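Local atomic coordinates of 3-chlorocatechol 1,2-dioxygenase (Rhodococcus opacus, PDB entry 2BOY), a protein that probably opens the aromatic ring of catechols such as 3-chlorocatechol between the two hydroxyl-bearing carbons, using a ferric iron. Residues F50-F55 with Q75-I80; D123-Q126 with E132-F135. All coordinates share one frame; numbering follows the deposited sequence.

In the fold
The chain begins with helices that hold bound phospholipid. From the third of these, helix 47-54, contact 1 closes a loop that runs through helix 56-64 and brings the chain back to the pocket at 75-80, ahead of the strands. Contact 2 opens only after contact 1 has closed, so the two follow in series and neither encloses nor crosses the other. It closes a much shorter loop, from strand 121-125 to the connection that leads on to strand 146-150. The two meet in space: F79 packs on W125 and Y78 on Y133. Both reach the same benzhydroxamic acid, contact 1 joining helical region to pocket loop, contact 2 joining beta strand to iron ligand.

Contact 1: F50-F55 with Q75-I80; sequences FLDVFF and QGPYFI. With BHO (benzhydroxamic acid), chain J; LPP (2-(hexadecanoyloxy)-1-[(phosphonooxy)methyl]ethyl hexadecanoate), chain B.
D52 of helix 47-54 meets G76 and P77 in the benzhydroxamic acid pocket of an intradiol dioxygenase, probably also where the substrate binds; here the N-terminal helical region faces the loop leading into the beta-strand domain. At G76 the carboxylate oxygen OD2 of D52 lies 3.1 Å from the carbonyl carbon C. This is contact without a hydrogen bond; OD1 of D52 is bonded instead to the hydroxyl of Y31 of the second subunit. G76 has positive phi (74°), and a beta carbon there would run into the benzhydroxamic acid ring. P77 follows, its CB 3.5 Å from OD2 of D52, while its CD sits over the face of the benzhydroxamic acid ring, 3.6 Å from C1. V53 reaches the edge of that ring, CG2 lying 3.3 Å from C4. Y78 turns its CG beside its own backbone N (chi1 -63°), which carries CD2 to 3.1 Å from benzhydroxamic acid O2, and its hydroxyl bonds to Y167. Replacing Y78 by an alanine would probably cost Y167 that hydrogen bond and open a gap beside O2. L51 on the helix and F55 just after it touch lipid, with F55 CE1 3.9 Å from phospholipid C42.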
# COMPACT_ATOMS: atom_id res chain seq x y z
N PHE A 50 -3.11 -8.06 -4.87
CA PHE A 50 -1.79 -7.43 -4.84
C PHE A 50 -0.94 -8.00 -3.72
O PHE A 50 0.22 -8.39 -3.94
CB PHE A 50 -1.95 -5.92 -4.63
CG PHE A 50 -0.65 -5.21 -4.43
CD1 PHE A 50 -0.38 -4.57 -3.22
CD2 PHE A 50 0.32 -5.21 -5.41
CE1 PHE A 50 0.83 -3.90 -3.04
CE2 PHE A 50 1.55 -4.57 -5.21
CZ PHE A 50 1.78 -3.92 -4.02
N LEU A 51 -1.52 -8.03 -2.52
CA LEU A 51 -0.75 -8.50 -1.37
C LEU A 51 -0.39 -9.98 -1.52
O LEU A 51 0.75 -10.37 -1.22
CB LEU A 51 -1.55 -8.29 -0.08
CG LEU A 51 -1.82 -6.78 0.17
CD1 LEU A 51 -2.80 -6.63 1.35
CD2 LEU A 51 -0.53 -6.00 0.39
N ASP A 52 -1.36 -10.77 -1.98
CA ASP A 52 -1.14 -12.21 -2.15
C ASP A 52 -0.10 -12.52 -3.22
O ASP A 52 0.65 -13.49 -3.07
CB ASP A 52 -2.43 -12.97 -2.45
CG ASP A 52 -3.29 -13.16 -1.21
OD1 ASP A 52 -2.89 -12.73 -0.09
OD2 ASP A 52 -4.41 -13.69 -1.29
N VAL A 53 -0.02 -11.69 -4.27
CA VAL A 53 1.03 -11.87 -5.28
C VAL A 53 2.44 -11.63 -4.68
O VAL A 53 3.35 -12.47 -4.80
CB VAL A 53 0.81 -10.97 -6.52
CG1 VAL A 53 2.07 -10.89 -7.42
CG2 VAL A 53 -0.34 -11.53 -7.33
N PHE A 54 2.60 -10.50 -4.01
CA PHE A 54 3.93 -10.03 -3.65
C PHE A 54 4.42 -10.35 -2.25
O PHE A 54 5.63 -10.39 -2.00
CB PHE A 54 4.00 -8.51 -3.88
CG PHE A 54 3.99 -8.15 -5.35
CD1 PHE A 54 5.08 -8.46 -6.14
CD2 PHE A 54 2.89 -7.55 -5.93
CE1 PHE A 54 5.08 -8.13 -7.51
CE2 PHE A 54 2.87 -7.25 -7.29
CZ PHE A 54 3.98 -7.53 -8.06
N PHE A 55 3.48 -10.55 -1.33
CA PHE A 55 3.83 -10.68 0.09
C PHE A 55 3.40 -11.96 0.76
O PHE A 55 4.06 -12.36 1.73
CB PHE A 55 3.31 -9.50 0.90
CG PHE A 55 3.77 -8.20 0.37
CD1 PHE A 55 2.88 -7.36 -0.27
CD2 PHE A 55 5.12 -7.83 0.45
CE1 PHE A 55 3.33 -6.14 -0.82
CE2 PHE A 55 5.57 -6.62 -0.11
CZ PHE A 55 4.67 -5.78 -0.74
N GLN A 75 -2.33 -19.55 0.22
CA GLN A 75 -3.70 -19.79 -0.22
C GLN A 75 -4.02 -19.04 -1.53
O GLN A 75 -4.76 -19.53 -2.39
CB GLN A 75 -4.67 -19.28 0.86
CG GLN A 75 -6.14 -19.60 0.51
CD GLN A 75 -7.11 -19.24 1.60
OE1 GLN A 75 -8.06 -18.47 1.36
NE2 GLN A 75 -6.89 -19.75 2.80
N GLY A 76 -3.51 -17.81 -1.65
CA GLY A 76 -3.91 -16.93 -2.75
C GLY A 76 -5.33 -16.39 -2.52
O GLY A 76 -5.99 -16.71 -1.50
N PRO A 77 -5.82 -15.55 -3.42
CA PRO A 77 -7.06 -14.79 -3.19
C PRO A 77 -8.32 -15.37 -3.81
O PRO A 77 -9.37 -14.71 -3.72
CB PRO A 77 -6.74 -13.43 -3.87
CG PRO A 77 -5.97 -13.86 -5.10
CD PRO A 77 -5.10 -15.08 -4.63
N TYR A 78 -8.24 -16.55 -4.41
CA TYR A 78 -9.35 -17.07 -5.17
C TYR A 78 -10.07 -18.27 -4.57
O TYR A 78 -10.86 -18.91 -5.29
CB TYR A 78 -8.89 -17.44 -6.61
CG TYR A 78 -8.41 -16.23 -7.39
CD1 TYR A 78 -8.81 -14.93 -7.07
CD2 TYR A 78 -7.58 -16.41 -8.48
CE1 TYR A 78 -8.36 -13.82 -7.85
CE2 TYR A 78 -7.12 -15.33 -9.24
CZ TYR A 78 -7.51 -14.06 -8.93
OH TYR A 78 -7.02 -13.04 -9.74
N PHE A 79 -9.86 -18.56 -3.29
CA PHE A 79 -10.66 -19.61 -2.66
C PHE A 79 -12.09 -19.11 -2.53
O PHE A 79 -12.29 -17.93 -2.24
CB PHE A 79 -10.16 -19.91 -1.22
CG PHE A 79 -11.03 -20.87 -0.47
CD1 PHE A 79 -11.17 -22.20 -0.90
CD2 PHE A 79 -11.71 -20.46 0.70
CE1 PHE A 79 -11.97 -23.08 -0.19
CE2 PHE A 79 -12.53 -21.36 1.43
CZ PHE A 79 -12.67 -22.66 0.98
N ILE A 80 -13.06 -20.02 -2.74
CA ILE A 80 -14.46 -19.74 -2.49
C ILE A 80 -15.09 -20.88 -1.67
O ILE A 80 -15.07 -22.07 -2.10
CB ILE A 80 -15.23 -19.55 -3.86
CG1 ILE A 80 -14.60 -18.43 -4.73
CG2 ILE A 80 -16.73 -19.32 -3.57
CD1 ILE A 80 -14.99 -16.94 -4.36
C1 BHO J . -2.94 -16.90 -6.88
C2 BHO J . -1.91 -16.50 -5.90
C3 BHO J . -1.51 -15.16 -5.85
C4 BHO J . -2.09 -14.24 -6.74
C5 BHO J . -3.05 -14.63 -7.66
C6 BHO J . -3.47 -15.96 -7.75
C BHO J . -3.36 -18.33 -6.93
O1 BHO J . -2.56 -19.14 -6.58
N BHO J . -4.52 -18.79 -7.36
O2 BHO J . -5.62 -18.34 -7.02
C7 LPP B . -5.78 -4.31 14.10
O9 LPP B . -4.97 -3.23 14.59
O27 LPP B . -2.94 -5.55 15.44
C11 LPP B . -5.01 -2.06 13.70
O10 LPP B . -5.42 -0.99 14.14
C12 LPP B . -4.54 -2.14 12.26
C13 LPP B . -3.02 -2.33 12.22
C14 LPP B . -2.38 -1.43 11.17
C15 LPP B . -1.71 -2.27 10.09
C16 LPP B . -0.67 -1.44 9.35
C17 LPP B . -0.31 -2.09 8.03
C18 LPP B . 0.75 -1.27 7.35
C19 LPP B . 1.00 -1.74 5.94
C20 LPP B . 2.50 -1.77 5.64
C21 LPP B . 3.18 -0.45 5.98
C22 LPP B . 3.22 0.47 4.78
C23 LPP B . 4.66 0.82 4.44
C24 LPP B . 5.27 -0.29 3.61
C29 LPP B . -2.50 -5.35 14.31
C30 LPP B . -1.43 -6.25 13.74
C31 LPP B . -0.61 -5.47 12.71
C32 LPP B . 0.88 -5.68 12.92
C33 LPP B . 1.70 -5.02 11.81
C34 LPP B . 1.96 -6.01 10.68
C35 LPP B . 2.53 -5.31 9.46
C36 LPP B . 2.79 -6.33 8.36
C37 LPP B . 2.36 -5.81 7.03
C38 LPP B . 2.42 -6.91 5.97
C39 LPP B . 1.74 -6.43 4.70
C40 LPP B . 2.67 -5.56 3.84
C41 LPP B . 1.87 -4.45 3.16
C42 LPP B . 2.70 -3.64 2.14
C43 LPP B . 1.77 -2.95 1.13
C44 LPP B . 2.48 -1.90 0.28

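Contact 2: D123-Q126 with E132-F135. With FE (Fe (III) ion), chain I; BHO (benzhydroxamic acid), chain J.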
# COMPACT_ATOMS: atom_id res chain seq x y z
N ASP A 123 -10.68 -29.58 0.34
CA ASP A 123 -11.31 -28.61 -0.52
C ASP A 123 -10.29 -28.37 -1.63
O ASP A 123 -9.18 -27.96 -1.33
CB ASP A 123 -11.51 -27.32 0.26
CG ASP A 123 -12.89 -26.73 0.09
OD1 ASP A 123 -13.49 -26.32 1.08
OD2 ASP A 123 -13.46 -26.62 -1.00
N MET A 124 -10.67 -28.55 -2.89
CA MET A 124 -9.69 -28.33 -3.98
C MET A 124 -10.26 -27.35 -4.98
O MET A 124 -11.45 -27.38 -5.24
CB MET A 124 -9.36 -29.66 -4.65
CG MET A 124 -8.05 -29.67 -5.48
SD MET A 124 -8.17 -28.96 -7.19
CE MET A 124 -8.42 -30.43 -8.20
N TRP A 125 -9.44 -26.40 -5.43
CA TRP A 125 -9.87 -25.49 -6.50
C TRP A 125 -8.72 -25.29 -7.45
O TRP A 125 -7.55 -25.39 -7.07
CB TRP A 125 -10.44 -24.14 -5.97
CG TRP A 125 -9.48 -23.22 -5.24
CD1 TRP A 125 -9.02 -22.02 -5.70
CD2 TRP A 125 -8.96 -23.36 -3.89
NE1 TRP A 125 -8.23 -21.41 -4.74
CE2 TRP A 125 -8.14 -22.22 -3.64
CE3 TRP A 125 -9.07 -24.36 -2.90
CZ2 TRP A 125 -7.42 -22.04 -2.43
CZ3 TRP A 125 -8.36 -24.19 -1.69
CH2 TRP A 125 -7.53 -23.04 -1.47
N GLN A 126 -9.06 -25.00 -8.70
CA GLN A 126 -8.06 -24.87 -9.73
C GLN A 126 -8.70 -24.05 -10.84
O GLN A 126 -9.93 -23.93 -10.89
CB GLN A 126 -7.66 -26.26 -10.29
CG GLN A 126 -8.83 -26.97 -11.06
CD GLN A 126 -8.38 -28.21 -11.77
OE1 GLN A 126 -8.41 -29.31 -11.21
NE2 GLN A 126 -7.99 -28.06 -13.04
N GLU A 132 -8.76 -19.82 -16.23
CA GLU A 132 -9.79 -19.01 -15.57
C GLU A 132 -10.37 -19.74 -14.36
O GLU A 132 -10.57 -20.95 -14.41
CB GLU A 132 -10.97 -18.76 -16.52
CG GLU A 132 -10.61 -18.01 -17.83
CD GLU A 132 -10.13 -16.59 -17.55
OE1 GLU A 132 -10.81 -15.87 -16.80
OE2 GLU A 132 -9.06 -16.19 -18.06
N TYR A 133 -10.70 -18.99 -13.32
CA TYR A 133 -11.37 -19.54 -12.16
C TYR A 133 -12.86 -19.22 -12.13
O TYR A 133 -13.24 -18.11 -12.47
CB TYR A 133 -10.77 -18.93 -10.91
CG TYR A 133 -9.42 -19.51 -10.49
CD1 TYR A 133 -8.23 -18.93 -10.93
CD2 TYR A 133 -9.35 -20.64 -9.66
CE1 TYR A 133 -6.98 -19.44 -10.52
CE2 TYR A 133 -8.07 -21.16 -9.23
CZ TYR A 133 -6.93 -20.54 -9.66
OH TYR A 133 -5.72 -21.03 -9.29
N SER A 134 -13.68 -20.16 -11.67
CA SER A 134 -15.07 -19.86 -11.40
C SER A 134 -15.20 -18.78 -10.29
O SER A 134 -14.25 -18.58 -9.46
CB SER A 134 -15.91 -21.14 -11.10
OG SER A 134 -15.52 -21.76 -9.87
N PHE A 135 -16.31 -18.05 -10.35
CA PHE A 135 -16.60 -16.82 -9.55
C PHE A 135 -15.74 -15.63 -9.91
O PHE A 135 -16.26 -14.53 -10.21
CB PHE A 135 -16.57 -17.04 -8.00
CG PHE A 135 -17.50 -18.11 -7.52
CD1 PHE A 135 -18.83 -17.80 -7.25
CD2 PHE A 135 -17.07 -19.43 -7.33
CE1 PHE A 135 -19.74 -18.78 -6.82
CE2 PHE A 135 -17.94 -20.41 -6.89
CZ PHE A 135 -19.31 -20.09 -6.64
FE FE I . -4.33 -20.28 -8.19
C1 BHO J . -2.94 -16.90 -6.88
C2 BHO J . -1.91 -16.50 -5.90
C3 BHO J . -1.51 -15.16 -5.85
C4 BHO J . -2.09 -14.24 -6.74
C5 BHO J . -3.05 -14.63 -7.66
C6 BHO J . -3.47 -15.96 -7.75
C BHO J . -3.36 -18.33 -6.93
O1 BHO J . -2.56 -19.14 -6.58
N BHO J . -4.52 -18.79 -7.36
O2 BHO J . -5.62 -18.34 -7.02
O HOH W 1 -12.34 -22.62 -10.61
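W125 and Y133 meet where strand 121-125 runs up to the iron site of this intradiol dioxygenase, and the contact illustrates how a second-shell aromatic can flank a metal ligand. CG of W125 stands between its backbone N and carbonyl carbon (chi1 66°), and the indole atom CD1 comes to 3.8 Å from CE2 of Y133. The two rings lie obliquely, with planes at 53° and the centre of the five-membered ring 6.0 Å from that of the phenol. The indole also stacks on H193, itself an iron ligand, so W125 touches two first-shell residues at once.

Q126 continues the walk with its backbone. Its carbonyl carbon C lies 3.4 Å from CE2 of Y133, while its side chain leads off to T161 and to the carbonyl of I162. A water ties the main chains together: it donates to O of Q126 at 2.8 Å and accepts from N of S134 at 3.0 Å. Indole and peptide thus both lean obliquely on the CE2 side of the phenol, and the neighbouring residue S134 is tethered through the water to the backbone of Q126.

At the far end of the phenol, OH of Y133 binds the ferric iron at 1.9 Å, the CZ-OH-iron angle being about 131°. H191 and H193 are the other protein ligands, and the benzhydroxamic acid occupies the metal as well, although its modelled N-to-iron distance is doubtfully short.

Strand 121-125 is flanked by antiparallel partners 146-150 and 187-197. The latter carries both histidines and bonds its H193 backbone to that of W125, while R146, on the former, packs against W125 and Y133 alike.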